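Local atomic coordinates of acetone carboxylase alpha subunit (Xanthobacter autotrophicus Py2, PDB entry 5M45), a protein that forms the metal-binding alpha subunit of a six-chain enzyme assembly and belongs to the hydantoinase B/oxoprolinase family. Residues A[228-231]-A[232-236]; A[71-74]-A[75-78]; A[714-717]-A[718-722]; A[743-746]-A[747-750]. One frame throughout, in Å; residues are numbered along the deposited sequence.

Contact 1: A[228-231]-A[232-236]; sequences RYWM and LDERT
W230 and E234 both hold CG anti to the backbone N (chi1 167° and 173°). They stand one turn apart on the alpha-helix 227-255, so the indole and the carboxylate leave the same flank. Water joins them. Water 2 lies at the indole edge, in the ring plane, and accepts from W230 NE1 at 3.0 Å. Water 2 donates to E234 OE1 at 2.7 Å. E234 OE1 takes a second bond of 2.7 Å from water 3, which also donates to M231 O. E234 OE2 is bonded to W216 on helix 214-222, so both carboxylate oxygens are engaged.

D233 folds back along the helix with chi1 at -72°. D233 CG comes within 3.4 Å of Y229 O. Water 1 bridges the pair, donating to Y229 O at 2.8 Å and to D233 OD1 at 2.7 Å. The i to i+4 backbone bonds run unbroken beneath these side chains. M231 and L232 pack on apolar side chains of another protein's chain, and outside the two segments R235 forms a salt bridge to an acidic side chain of that chain. One turn ends with a doubly gripped carbonyl: T236 OG1, 2.9 Å from L232 O, and T236 N reach that oxygen from opposite faces of its plane.

Contact 2: A[71-74]-A[75-78]; sequences ARET and AKKI
A71 begins the contact with its carbonyl. A71 O accepts from A75 N at 2.9 Å, a regular alpha-helical bond, and the methyl of A75 lies against the same oxygen. At R72 the helix starts to give way. The bond from K76 N to R72 O is weak, at 3.4 Å. K76 has its CG between the backbone N and the carbonyl carbon (chi1 73°), which lays its aliphatic chain over the carbonyl oxygens of R72 and E73.

E73 bends at chi2, and its carboxylate meets the far part of that lysine, with E73 OE1 3.8 Å from K76 CE. The charges themselves are further apart: E73 OE1 and K76 NZ are 4.5 Å from each other, beyond a salt bridge. The salt bridge of E73 OE2 lies outside the two segments, to a basic side chain of another protein's chain. At T74 the change to 3-10 geometry is complete. K77 N bonds T74 O at 3.2 Å from above the carbonyl plane, and K77 CE curls back to 3.4 Å from T74 O.

The turn thus finishes helix 54-75 and leads toward helix 82-85. A71 packs on I244 of helix 227-255 and F92 of strand 90-95. T74 rests on M243 of helix 227-255, while K76 touches L90 of strand 90-95.

Contact 3: A[714-717]-A[718-722]; sequences VRQM and FAASF
M717 O is gripped twice by S721. S721 OG donates to M717 O at 2.8 Å and S721 N at 3.1 Å. The two donors come from opposite faces of the carbonyl plane, and OG stands clearly above it. S721 OG is also hydrogen-bonded to H317 on strand 313-324, which links the helix to the neighbouring sheet.

The side chain of M717 leaves with CG anti to the backbone N and bends at chi3 (80°). This turn sets the CE methyl over one face of the F718 ring. M717 CE lies 3.7 Å from the centroid of the F718 ring, close to the normal, a CH-pi contact. M717 SD is above the F718 ring but more distant, 5.5 Å from its centroid. V714 runs side by side with F718 and points the same way, with V714 CG1 3.7 Å from F718 CE2. F732 of helix 726-735 meets this ring with the planes inclined. On another side of the helix, Q716 NE2 touches A720 CB at 3.6 Å and bonds E746.

Helix 712-724 is here buried. It combines a Met-aromatic contact between successive residues with the i to i+4 serine-to-carbonyl bond common in alpha-helices.

Contact 4: A[743-746]-A[747-750]; sequences TLPE and EEIG
The carboxylate of E748 has the pyrrolidine ring of P745 over one of its faces. P745 CG stands almost squarely above the group, 3.5 Å from E748 CD. Water 4 links E748 back to T743, before the turn: it donates to E748 OE2 at 3.0 Å and accepts from T743 OG1. E747 folds back at chi2 (84°) and brings E747 OE1 to 3.8 Å from P745 CB. The proline is therefore touched by two successive glutamates.

The backbone makes a short 3-10 turn. E748 N bonds P745 O at 3.2 Å, and I749 N bonds E746 O at 3.3 Å. Both donors lie well above the carbonyl planes, in keeping with the tight i to i+3 geometry. E746 O also takes a bond of 2.7 Å from water 5, which accepts weakly from G750 N. The side chain of I749 packs beside this carbonyl, with I749 CD1 3.6 Å from E746 O. G750 follows with a positive phi of 97°.

E746 is buried, and its extended side chain reaches K723 and R339 in salt bridges through OE1. Two positive partners would be expected to favour the charged form of E746. By contrast, E747 and E748 lie exposed at the surface, where solvent would be expected to moderate their charge; E747 has in addition a long, weak ion pair with R757.

How the contacts relate
From the N terminus, contact 2 comes first, where helix 54-75 runs out into a 3-10 turn. Contact 1 follows near the start of helix 227-255. Contact 3 lies on helix 712-724, and contact 4 is the turn some twenty residues later. All four are local, so they stand in series and none nests or crosses. Two pairs touch. Contacts 1 and 2 join helix 227-255 to the end of helix 54-75, with I78 CB 3.5 Å from T236 OG1. Contacts 3 and 4 join helix 712-724 to the loop after helix 726-735, with A719 CB 3.3 Å from L744 O. Contacts 1 and 3 lie on opposite sides of the chain's centre, their own centres about 44 Å apart.

Contact 1: A[228-231]-A[232-236]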
ATOM      1  N   ARG A 228     -14.238   9.940   2.613  1.00 14.25           N
ATOM      2  CA  ARG A 228     -14.771  11.102   3.327  1.00 15.30           C
ATOM      3  C   ARG A 228     -14.596  10.914   4.860  1.00 14.46           C
ATOM      4  O   ARG A 228     -14.255  11.848   5.567  1.00 13.77           O
ATOM      5  CB  ARG A 228     -16.265  11.367   2.974  1.00 17.42           C
ATOM      6  CG  ARG A 228     -16.832  12.596   3.674  1.00 20.05           C
ATOM      7  CD  ARG A 228     -18.381  12.862   3.463  1.00 22.51           C
ATOM      8  NE  ARG A 228     -19.239  11.668   3.701  1.00 24.66           N
ATOM      9  CZ  ARG A 228     -19.577  10.763   2.753  1.00 25.56           C
ATOM     10  NH1 ARG A 228     -19.118  10.854   1.493  1.00 25.26           N
ATOM     11  NH2 ARG A 228     -20.374   9.718   3.064  1.00 26.14           N
ATOM     12  N   TYR A 229     -14.820   9.685   5.340  1.00 14.03           N
ATOM     13  CA  TYR A 229     -14.701   9.355   6.769  1.00 13.70           C
ATOM     14  C   TYR A 229     -13.249   9.471   7.220  1.00 13.27           C
ATOM     15  O   TYR A 229     -12.969  10.079   8.256  1.00 12.98           O
ATOM     16  CB  TYR A 229     -15.275   7.948   7.057  1.00 14.05           C
ATOM     17  CG  TYR A 229     -16.764   7.843   6.759  1.00 14.32           C
ATOM     18  CD1 TYR A 229     -17.197   7.422   5.497  1.00 14.70           C
ATOM     19  CD2 TYR A 229     -17.728   8.114   7.739  1.00 14.52           C
ATOM     20  CE1 TYR A 229     -18.556   7.340   5.182  1.00 15.12           C
ATOM     21  CE2 TYR A 229     -19.076   8.013   7.462  1.00 14.93           C
ATOM     22  CZ  TYR A 229     -19.488   7.597   6.192  1.00 15.33           C
ATOM     23  OH  TYR A 229     -20.829   7.511   5.900  1.00 16.47           O
ATOM     24  N   TRP A 230     -12.338   8.936   6.398  1.00 12.91           N
ATOM     25  CA  TRP A 230     -10.869   9.114   6.555  1.00 12.78           C
ATOM     26  C   TRP A 230     -10.466  10.608   6.722  1.00 12.66           C
ATOM     27  O   TRP A 230      -9.700  10.959   7.617  1.00 12.28           O
ATOM     28  CB  TRP A 230     -10.109   8.483   5.341  1.00 12.72           C
ATOM     29  CG  TRP A 230      -8.681   8.864   5.250  1.00 12.70           C
ATOM     30  CD1 TRP A 230      -8.174  10.002   4.685  1.00 12.87           C
ATOM     31  CD2 TRP A 230      -7.553   8.149   5.793  1.00 12.81           C
ATOM     32  NE1 TRP A 230      -6.805  10.029   4.818  1.00 12.92           N
ATOM     33  CE2 TRP A 230      -6.401   8.912   5.508  1.00 12.82           C
ATOM     34  CE3 TRP A 230      -7.409   6.946   6.493  1.00 12.80           C
ATOM     35  CZ2 TRP A 230      -5.104   8.498   5.869  1.00 12.77           C
ATOM     36  CZ3 TRP A 230      -6.109   6.510   6.834  1.00 12.75           C
ATOM     37  CH2 TRP A 230      -4.975   7.318   6.528  1.00 12.78           C
ATOM     38  N   MET A 231     -10.982  11.444   5.829  1.00 12.76           N
ATOM     39  CA  MET A 231     -10.638  12.887   5.785  1.00 12.87           C
ATOM     40  C   MET A 231     -11.040  13.606   7.092  1.00 12.73           C
ATOM     41  O   MET A 231     -10.235  14.371   7.670  1.00 12.54           O
ATOM     42  CB  MET A 231     -11.272  13.584   4.569  1.00 13.26           C
ATOM     43  CG  MET A 231     -10.618  13.200   3.226  1.00 13.54           C
ATOM     44  SD  MET A 231     -11.513  13.782   1.761  1.00 13.97           S
ATOM     45  CE  MET A 231     -11.069  15.495   1.855  1.00 14.16           C
ATOM     46  N   LEU A 232     -12.268  13.325   7.576  1.00 12.78           N
ATOM     47  CA  LEU A 232     -12.729  13.970   8.792  1.00 12.93           C
ATOM     48  C   LEU A 232     -12.049  13.396  10.070  1.00 12.89           C
ATOM     49  O   LEU A 232     -11.883  14.128  11.064  1.00 12.78           O
ATOM     50  CB  LEU A 232     -14.267  14.004   8.875  1.00 13.05           C
ATOM     51  CG  LEU A 232     -14.905  14.967   7.852  1.00 13.34           C
ATOM     52  CD1 LEU A 232     -16.381  14.693   7.624  1.00 13.48           C
ATOM     53  CD2 LEU A 232     -14.703  16.420   8.248  1.00 13.38           C
ATOM     54  N   ASP A 233     -11.660  12.111  10.062  1.00 13.03           N
ATOM     55  CA  ASP A 233     -10.848  11.551  11.158  1.00 12.83           C
ATOM     56  C   ASP A 233      -9.468  12.243  11.243  1.00 12.63           C
ATOM     57  O   ASP A 233      -8.953  12.510  12.343  1.00 12.50           O
ATOM     58  CB  ASP A 233     -10.710  10.007  11.050  1.00 12.99           C
ATOM     59  CG  ASP A 233     -12.032   9.263  11.392  1.00 13.23           C
ATOM     60  OD1 ASP A 233     -12.965   9.861  12.006  1.00 13.47           O
ATOM     61  OD2 ASP A 233     -12.165   8.047  11.052  1.00 13.68           O
ATOM     62  N   GLU A 234      -8.893  12.584  10.089  1.00 12.48           N
ATOM     63  CA  GLU A 234      -7.641  13.308  10.068  1.00 12.42           C
ATOM     64  C   GLU A 234      -7.763  14.734  10.656  1.00 12.27           C
ATOM     65  O   GLU A 234      -6.910  15.164  11.442  1.00 11.78           O
ATOM     66  CB  GLU A 234      -7.023  13.318   8.656  1.00 12.51           C
ATOM     67  CG  GLU A 234      -5.778  14.199   8.496  1.00 12.55           C
ATOM     68  CD  GLU A 234      -5.061  13.961   7.171  1.00 12.65           C
ATOM     69  OE1 GLU A 234      -5.710  14.110   6.103  1.00 12.68           O
ATOM     70  OE2 GLU A 234      -3.849  13.625   7.215  1.00 12.67           O
ATOM     71  N   ARG A 235      -8.808  15.463  10.265  1.00 12.33           N
ATOM     72  CA  ARG A 235      -9.048  16.800  10.825  1.00 12.46           C
ATOM     73  C   ARG A 235      -9.300  16.736  12.344  1.00 12.20           C
ATOM     74  O   ARG A 235      -8.835  17.625  13.070  1.00 12.07           O
ATOM     75  CB  ARG A 235     -10.184  17.539  10.093  1.00 12.91           C
ATOM     76  CG  ARG A 235      -9.921  17.731   8.588  1.00 13.26           C
ATOM     77  CD  ARG A 235      -8.680  18.619   8.318  1.00 13.53           C
ATOM     78  NE  ARG A 235      -8.401  18.758   6.920  1.00 13.98           N
ATOM     79  CZ  ARG A 235      -7.456  19.558   6.403  1.00 14.57           C
ATOM     80  NH1 ARG A 235      -7.259  19.615   5.092  1.00 14.98           N
ATOM     81  NH2 ARG A 235      -6.674  20.314   7.163  1.00 14.56           N
ATOM     82  N   THR A 236      -9.996  15.682  12.807  1.00 11.90           N
ATOM     83  CA  THR A 236     -10.164  15.386  14.232  1.00 11.85           C
ATOM     84  C   THR A 236      -8.831  15.286  14.991  1.00 11.93           C
ATOM     85  O   THR A 236      -8.667  15.897  16.055  1.00 12.07           O
ATOM     86  CB  THR A 236     -10.956  14.039  14.435  1.00 11.65           C
ATOM     87  OG1 THR A 236     -12.286  14.200  13.888  1.00 11.77           O
ATOM     88  CG2 THR A 236     -11.061  13.663  15.880  1.00 11.56           C
TER
HETATM   89  O   HOH W   1     -14.815  10.698  10.293  1.00 11.05           O
HETATM   90  O   HOH W   2      -5.714  12.616   3.870  1.00 14.13           O
HETATM   91  O   HOH W   3      -8.104  15.314   5.758  1.00 18.25           O

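Contact 2: A[71-74]-A[75-78]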
ATOM      1  N   ALA A  71      -9.584  18.061  24.826  1.00 15.31           N
ATOM      2  CA  ALA A  71      -9.262  17.815  23.417  1.00 15.23           C
ATOM      3  C   ALA A  71     -10.053  16.614  22.842  1.00 14.89           C
ATOM      4  O   ALA A  71     -10.650  16.720  21.748  1.00 14.74           O
ATOM      5  CB  ALA A  71      -7.771  17.593  23.252  1.00 15.15           C
ATOM      6  N   ARG A  72     -10.096  15.506  23.583  1.00 14.28           N
ATOM      7  CA  ARG A  72     -10.869  14.353  23.145  1.00 14.31           C
ATOM      8  C   ARG A  72     -12.386  14.658  23.052  1.00 14.83           C
ATOM      9  O   ARG A  72     -13.041  14.352  22.044  1.00 14.51           O
ATOM     10  CB  ARG A  72     -10.616  13.154  24.068  1.00 14.16           C
ATOM     11  CG  ARG A  72     -11.518  11.950  23.794  1.00 13.94           C
ATOM     12  CD  ARG A  72     -10.921  10.702  24.408  1.00 13.84           C
ATOM     13  NE  ARG A  72     -11.785   9.530  24.294  1.00 13.79           N
ATOM     14  CZ  ARG A  72     -12.790   9.229  25.118  1.00 14.25           C
ATOM     15  NH1 ARG A  72     -13.085  10.017  26.165  1.00 14.39           N
ATOM     16  NH2 ARG A  72     -13.489   8.128  24.920  1.00 14.32           N
ATOM     17  N   GLU A  73     -12.936  15.250  24.112  1.00 15.26           N
ATOM     18  CA  GLU A  73     -14.370  15.544  24.182  1.00 16.06           C
ATOM     19  C   GLU A  73     -14.827  16.506  23.067  1.00 15.80           C
ATOM     20  O   GLU A  73     -15.911  16.336  22.496  1.00 15.78           O
ATOM     21  CB  GLU A  73     -14.709  16.099  25.597  1.00 17.13           C
ATOM     22  CG  GLU A  73     -16.130  16.648  25.809  1.00 18.23           C
ATOM     23  CD  GLU A  73     -17.220  15.584  25.821  1.00 19.43           C
ATOM     24  OE1 GLU A  73     -16.905  14.386  25.969  1.00 19.65           O
ATOM     25  OE2 GLU A  73     -18.433  15.988  25.750  1.00 20.56           O
ATOM     26  N   THR A  74     -13.996  17.500  22.753  1.00 15.66           N
ATOM     27  CA  THR A  74     -14.315  18.524  21.743  1.00 15.69           C
ATOM     28  C   THR A  74     -14.017  18.083  20.308  1.00 15.28           C
ATOM     29  O   THR A  74     -14.881  18.203  19.424  1.00 15.13           O
ATOM     30  CB  THR A  74     -13.523  19.817  22.074  1.00 16.23           C
ATOM     31  OG1 THR A  74     -13.941  20.260  23.361  1.00 16.93           O
ATOM     32  CG2 THR A  74     -13.763  20.943  21.073  1.00 16.48           C
ATOM     33  N   ALA A  75     -12.798  17.585  20.049  1.00 14.97           N
ATOM     34  CA  ALA A  75     -12.405  17.266  18.689  1.00 15.00           C
ATOM     35  C   ALA A  75     -13.223  16.140  18.057  1.00 15.28           C
ATOM     36  O   ALA A  75     -13.390  16.125  16.860  1.00 15.12           O
ATOM     37  CB  ALA A  75     -10.934  16.924  18.612  1.00 14.99           C
ATOM     38  N   LYS A  76     -13.775  15.216  18.861  1.00 15.61           N
ATOM     39  CA  LYS A  76     -14.542  14.104  18.289  1.00 15.90           C
ATOM     40  C   LYS A  76     -15.805  14.575  17.524  1.00 16.18           C
ATOM     41  O   LYS A  76     -16.321  13.819  16.683  1.00 15.68           O
ATOM     42  CB  LYS A  76     -14.882  13.052  19.335  1.00 16.53           C
ATOM     43  CG  LYS A  76     -15.966  13.450  20.348  1.00 17.46           C
ATOM     44  CD  LYS A  76     -16.055  12.353  21.417  1.00 18.35           C
ATOM     45  CE  LYS A  76     -16.967  12.755  22.537  1.00 19.60           C
ATOM     46  NZ  LYS A  76     -18.373  12.527  22.090  1.00 20.53           N
ATOM     47  N   LYS A  77     -16.278  15.800  17.813  1.00 16.06           N
ATOM     48  CA  LYS A  77     -17.414  16.359  17.120  1.00 16.51           C
ATOM     49  C   LYS A  77     -17.173  16.738  15.665  1.00 15.76           C
ATOM     50  O   LYS A  77     -18.135  17.068  14.951  1.00 15.81           O
ATOM     51  CB  LYS A  77     -17.981  17.550  17.904  1.00 17.69           C
ATOM     52  CG  LYS A  77     -18.496  17.155  19.305  1.00 18.93           C
ATOM     53  CD  LYS A  77     -19.113  18.395  19.986  1.00 20.66           C
ATOM     54  CE  LYS A  77     -17.952  19.298  20.449  1.00 21.41           C
ATOM     55  NZ  LYS A  77     -18.493  20.534  21.059  1.00 22.88           N
ATOM     56  N   ILE A  78     -15.911  16.665  15.214  1.00 15.05           N
ATOM     57  CA  ILE A  78     -15.532  16.861  13.830  1.00 14.63           C
ATOM     58  C   ILE A  78     -15.870  15.669  12.927  1.00 14.32           C
ATOM     59  O   ILE A  78     -16.153  15.847  11.732  1.00 14.18           O
ATOM     60  CB  ILE A  78     -14.016  17.223  13.736  1.00 14.48           C
ATOM     61  CG1 ILE A  78     -13.775  18.591  14.406  1.00 14.72           C
ATOM     62  CG2 ILE A  78     -13.525  17.239  12.281  1.00 14.56           C
ATOM     63  CD1 ILE A  78     -12.336  18.864  14.776  1.00 14.63           C
TER

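Contact 3: A[714-717]-A[718-722]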
ATOM      1  N   VAL A 714      -3.635 -29.205  17.476  1.00 12.78           N
ATOM      2  CA  VAL A 714      -3.044 -29.371  18.803  1.00 12.52           C
ATOM      3  C   VAL A 714      -1.521 -29.681  18.700  1.00 12.80           C
ATOM      4  O   VAL A 714      -0.682 -29.057  19.376  1.00 12.50           O
ATOM      5  CB  VAL A 714      -3.783 -30.458  19.608  1.00 12.63           C
ATOM      6  CG1 VAL A 714      -3.092 -30.732  20.943  1.00 12.49           C
ATOM      7  CG2 VAL A 714      -5.222 -30.050  19.859  1.00 12.61           C
ATOM      8  N   ARG A 715      -1.166 -30.620  17.829  1.00 13.42           N
ATOM      9  CA  ARG A 715       0.255 -30.975  17.651  1.00 13.70           C
ATOM     10  C   ARG A 715       1.103 -29.825  17.101  1.00 13.31           C
ATOM     11  O   ARG A 715       2.239 -29.659  17.541  1.00 13.29           O
ATOM     12  CB  ARG A 715       0.388 -32.209  16.789  1.00 14.70           C
ATOM     13  CG  ARG A 715      -0.138 -33.426  17.532  1.00 15.55           C
ATOM     14  CD  ARG A 715       0.053 -34.687  16.750  1.00 16.61           C
ATOM     15  NE  ARG A 715      -1.112 -34.855  15.892  1.00 17.24           N
ATOM     16  CZ  ARG A 715      -1.084 -35.134  14.608  1.00 17.92           C
ATOM     17  NH1 ARG A 715       0.049 -35.321  13.952  1.00 18.75           N
ATOM     18  NH2 ARG A 715      -2.228 -35.248  13.981  1.00 18.34           N
ATOM     19  N   GLN A 716       0.579 -29.057  16.154  1.00 12.92           N
ATOM     20  CA  GLN A 716       1.335 -27.911  15.626  1.00 12.99           C
ATOM     21  C   GLN A 716       1.611 -26.881  16.730  1.00 12.37           C
ATOM     22  O   GLN A 716       2.740 -26.361  16.804  1.00 12.29           O
ATOM     23  CB  GLN A 716       0.599 -27.244  14.456  1.00 13.10           C
ATOM     24  CG  GLN A 716       1.426 -26.223  13.698  1.00 13.30           C
ATOM     25  CD  GLN A 716       1.514 -24.867  14.419  1.00 12.91           C
ATOM     26  OE1 GLN A 716       0.611 -24.482  15.167  1.00 12.36           O
ATOM     27  NE2 GLN A 716       2.610 -24.146  14.181  1.00 13.20           N
ATOM     28  N   MET A 717       0.620 -26.611  17.576  1.00 11.96           N
ATOM     29  CA  MET A 717       0.783 -25.664  18.704  1.00 11.79           C
ATOM     30  C   MET A 717       1.931 -26.063  19.662  1.00 11.66           C
ATOM     31  O   MET A 717       2.829 -25.241  19.936  1.00 11.43           O
ATOM     32  CB  MET A 717      -0.534 -25.509  19.469  1.00 11.86           C
ATOM     33  CG  MET A 717      -0.512 -24.475  20.583  1.00 11.98           C
ATOM     34  SD  MET A 717      -1.844 -24.682  21.808  1.00 12.22           S
ATOM     35  CE  MET A 717      -1.177 -26.029  22.839  1.00 12.38           C
ATOM     36  N   PHE A 718       1.916 -27.307  20.126  1.00 11.49           N
ATOM     37  CA  PHE A 718       3.025 -27.812  20.967  1.00 11.60           C
ATOM     38  C   PHE A 718       4.362 -27.815  20.225  1.00 12.03           C
ATOM     39  O   PHE A 718       5.359 -27.317  20.767  1.00 12.32           O
ATOM     40  CB  PHE A 718       2.711 -29.204  21.555  1.00 11.71           C
ATOM     41  CG  PHE A 718       1.666 -29.171  22.662  1.00 11.27           C
ATOM     42  CD1 PHE A 718       1.944 -28.562  23.887  1.00 11.06           C
ATOM     43  CD2 PHE A 718       0.404 -29.720  22.473  1.00 11.24           C
ATOM     44  CE1 PHE A 718       0.998 -28.547  24.899  1.00 10.79           C
ATOM     45  CE2 PHE A 718      -0.560 -29.674  23.471  1.00 10.93           C
ATOM     46  CZ  PHE A 718      -0.245 -29.103  24.698  1.00 10.70           C
ATOM     47  N   ALA A 719       4.406 -28.271  18.965  1.00 12.25           N
ATOM     48  CA  ALA A 719       5.696 -28.330  18.270  1.00 12.65           C
ATOM     49  C   ALA A 719       6.343 -26.958  18.114  1.00 12.74           C
ATOM     50  O   ALA A 719       7.554 -26.817  18.327  1.00 12.88           O
ATOM     51  CB  ALA A 719       5.581 -29.016  16.932  1.00 13.16           C
ATOM     52  N   ALA A 720       5.549 -25.960  17.733  1.00 12.68           N
ATOM     53  CA  ALA A 720       6.072 -24.599  17.534  1.00 12.95           C
ATOM     54  C   ALA A 720       6.496 -23.954  18.886  1.00 13.01           C
ATOM     55  O   ALA A 720       7.548 -23.304  18.966  1.00 13.29           O
ATOM     56  CB  ALA A 720       5.038 -23.731  16.831  1.00 12.88           C
ATOM     57  N   SER A 721       5.687 -24.165  19.917  1.00 12.83           N
ATOM     58  CA  SER A 721       5.957 -23.686  21.280  1.00 12.81           C
ATOM     59  C   SER A 721       7.282 -24.286  21.856  1.00 13.27           C
ATOM     60  O   SER A 721       8.099 -23.589  22.449  1.00 13.22           O
ATOM     61  CB  SER A 721       4.755 -23.976  22.190  1.00 12.54           C
ATOM     62  OG  SER A 721       3.560 -23.240  21.798  1.00 12.21           O
ATOM     63  N   PHE A 722       7.487 -25.587  21.636  1.00 13.80           N
ATOM     64  CA  PHE A 722       8.692 -26.258  22.103  1.00 14.70           C
ATOM     65  C   PHE A 722       9.941 -25.631  21.497  1.00 15.91           C
ATOM     66  O   PHE A 722      10.904 -25.363  22.219  1.00 16.27           O
ATOM     67  CB  PHE A 722       8.720 -27.756  21.752  1.00 14.80           C
ATOM     68  CG  PHE A 722       7.706 -28.629  22.476  1.00 14.33           C
ATOM     69  CD1 PHE A 722       7.040 -28.230  23.640  1.00 14.13           C
ATOM     70  CD2 PHE A 722       7.453 -29.890  21.980  1.00 14.66           C
ATOM     71  CE1 PHE A 722       6.126 -29.061  24.249  1.00 14.08           C
ATOM     72  CE2 PHE A 722       6.533 -30.732  22.587  1.00 14.68           C
ATOM     73  CZ  PHE A 722       5.864 -30.319  23.722  1.00 14.22           C
TER

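Contact 4: A[743-746]-A[747-750]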
ATOM      1  N   THR A 743       9.754 -37.537  20.397  1.00 18.45           N
ATOM      2  CA  THR A 743       9.992 -36.194  19.848  1.00 18.14           C
ATOM      3  C   THR A 743       8.750 -35.749  19.034  1.00 17.74           C
ATOM      4  O   THR A 743       7.978 -36.608  18.549  1.00 18.18           O
ATOM      5  CB  THR A 743      11.233 -36.110  18.929  1.00 18.63           C
ATOM      6  OG1 THR A 743      11.034 -36.917  17.764  1.00 19.23           O
ATOM      7  CG2 THR A 743      12.527 -36.605  19.666  1.00 19.19           C
ATOM      8  N   LEU A 744       8.580 -34.428  18.901  1.00 17.13           N
ATOM      9  CA  LEU A 744       7.452 -33.821  18.177  1.00 16.62           C
ATOM     10  C   LEU A 744       7.922 -32.743  17.171  1.00 16.09           C
ATOM     11  O   LEU A 744       7.654 -31.526  17.364  1.00 15.72           O
ATOM     12  CB  LEU A 744       6.422 -33.289  19.175  1.00 16.41           C
ATOM     13  CG  LEU A 744       5.026 -33.010  18.592  1.00 16.41           C
ATOM     14  CD1 LEU A 744       4.225 -34.293  18.280  1.00 16.94           C
ATOM     15  CD2 LEU A 744       4.280 -32.064  19.532  1.00 16.30           C
ATOM     16  N   PRO A 745       8.625 -33.168  16.112  1.00 16.35           N
ATOM     17  CA  PRO A 745       9.017 -32.178  15.086  1.00 16.38           C
ATOM     18  C   PRO A 745       7.799 -31.707  14.268  1.00 16.42           C
ATOM     19  O   PRO A 745       6.938 -32.504  13.873  1.00 16.23           O
ATOM     20  CB  PRO A 745      10.008 -32.945  14.208  1.00 16.78           C
ATOM     21  CG  PRO A 745       9.641 -34.385  14.362  1.00 17.15           C
ATOM     22  CD  PRO A 745       9.076 -34.537  15.770  1.00 16.86           C
ATOM     23  N   GLU A 746       7.743 -30.414  14.017  1.00 16.56           N
ATOM     24  CA  GLU A 746       6.600 -29.831  13.315  1.00 16.99           C
ATOM     25  C   GLU A 746       6.427 -30.388  11.898  1.00 18.09           C
ATOM     26  O   GLU A 746       5.307 -30.513  11.413  1.00 17.56           O
ATOM     27  CB  GLU A 746       6.723 -28.300  13.259  1.00 16.28           C
ATOM     28  CG  GLU A 746       5.401 -27.574  12.967  1.00 15.76           C
ATOM     29  CD  GLU A 746       5.520 -26.063  13.021  1.00 15.37           C
ATOM     30  OE1 GLU A 746       6.493 -25.552  13.628  1.00 14.94           O
ATOM     31  OE2 GLU A 746       4.667 -25.363  12.435  1.00 15.29           O
ATOM     32  N   GLU A 747       7.542 -30.736  11.265  1.00 19.78           N
ATOM     33  CA  GLU A 747       7.542 -31.244   9.883  1.00 21.40           C
ATOM     34  C   GLU A 747       6.862 -32.595   9.745  1.00 21.84           C
ATOM     35  O   GLU A 747       6.486 -32.940   8.647  1.00 22.55           O
ATOM     36  CB  GLU A 747       8.962 -31.378   9.319  1.00 22.81           C
ATOM     37  CG  GLU A 747       9.732 -30.072   9.197  1.00 23.96           C
ATOM     38  CD  GLU A 747      10.434 -29.621  10.501  1.00 25.10           C
ATOM     39  OE1 GLU A 747      10.327 -30.260  11.598  1.00 24.61           O
ATOM     40  OE2 GLU A 747      11.079 -28.556  10.410  1.00 26.94           O
ATOM     41  N   GLU A 748       6.709 -33.366  10.811  1.00 21.60           N
ATOM     42  CA  GLU A 748       6.105 -34.689  10.670  1.00 23.13           C
ATOM     43  C   GLU A 748       4.582 -34.657  10.745  1.00 21.84           C
ATOM     44  O   GLU A 748       3.949 -35.675  10.536  1.00 22.03           O
ATOM     45  CB  GLU A 748       6.698 -35.685  11.700  1.00 25.16           C
ATOM     46  CG  GLU A 748       8.112 -36.166  11.327  1.00 27.67           C
ATOM     47  CD  GLU A 748       8.730 -37.144  12.359  1.00 29.97           C
ATOM     48  OE1 GLU A 748       9.905 -37.520  12.161  1.00 31.83           O
ATOM     49  OE2 GLU A 748       8.057 -37.483  13.378  1.00 32.28           O
ATOM     50  N   ILE A 749       3.990 -33.502  11.005  1.00 19.98           N
ATOM     51  CA  ILE A 749       2.531 -33.423  11.196  1.00 19.67           C
ATOM     52  C   ILE A 749       1.758 -33.546   9.853  1.00 19.85           C
ATOM     53  O   ILE A 749       0.661 -34.074   9.829  1.00 21.04           O
ATOM     54  CB  ILE A 749       2.148 -32.136  11.981  1.00 18.36           C
ATOM     55  CG1 ILE A 749       2.800 -32.164  13.378  1.00 18.19           C
ATOM     56  CG2 ILE A 749       0.626 -31.966  12.117  1.00 18.29           C
ATOM     57  CD1 ILE A 749       2.828 -30.798  14.065  1.00 17.68           C
ATOM     58  N   GLY A 750       2.333 -33.053   8.765  1.00 19.60           N
ATOM     59  CA  GLY A 750       1.692 -33.071   7.459  1.00 19.73           C
ATOM     60  C   GLY A 750       0.980 -31.785   7.055  1.00 19.50           C
ATOM     61  O   GLY A 750       0.177 -31.790   6.111  1.00 20.04           O
TER
HETATM   62  O   HOH W   4       8.895 -38.321  16.128  1.00 26.36           O
HETATM   63  O   HOH W   5       4.007 -30.557   9.087  1.00 16.76           O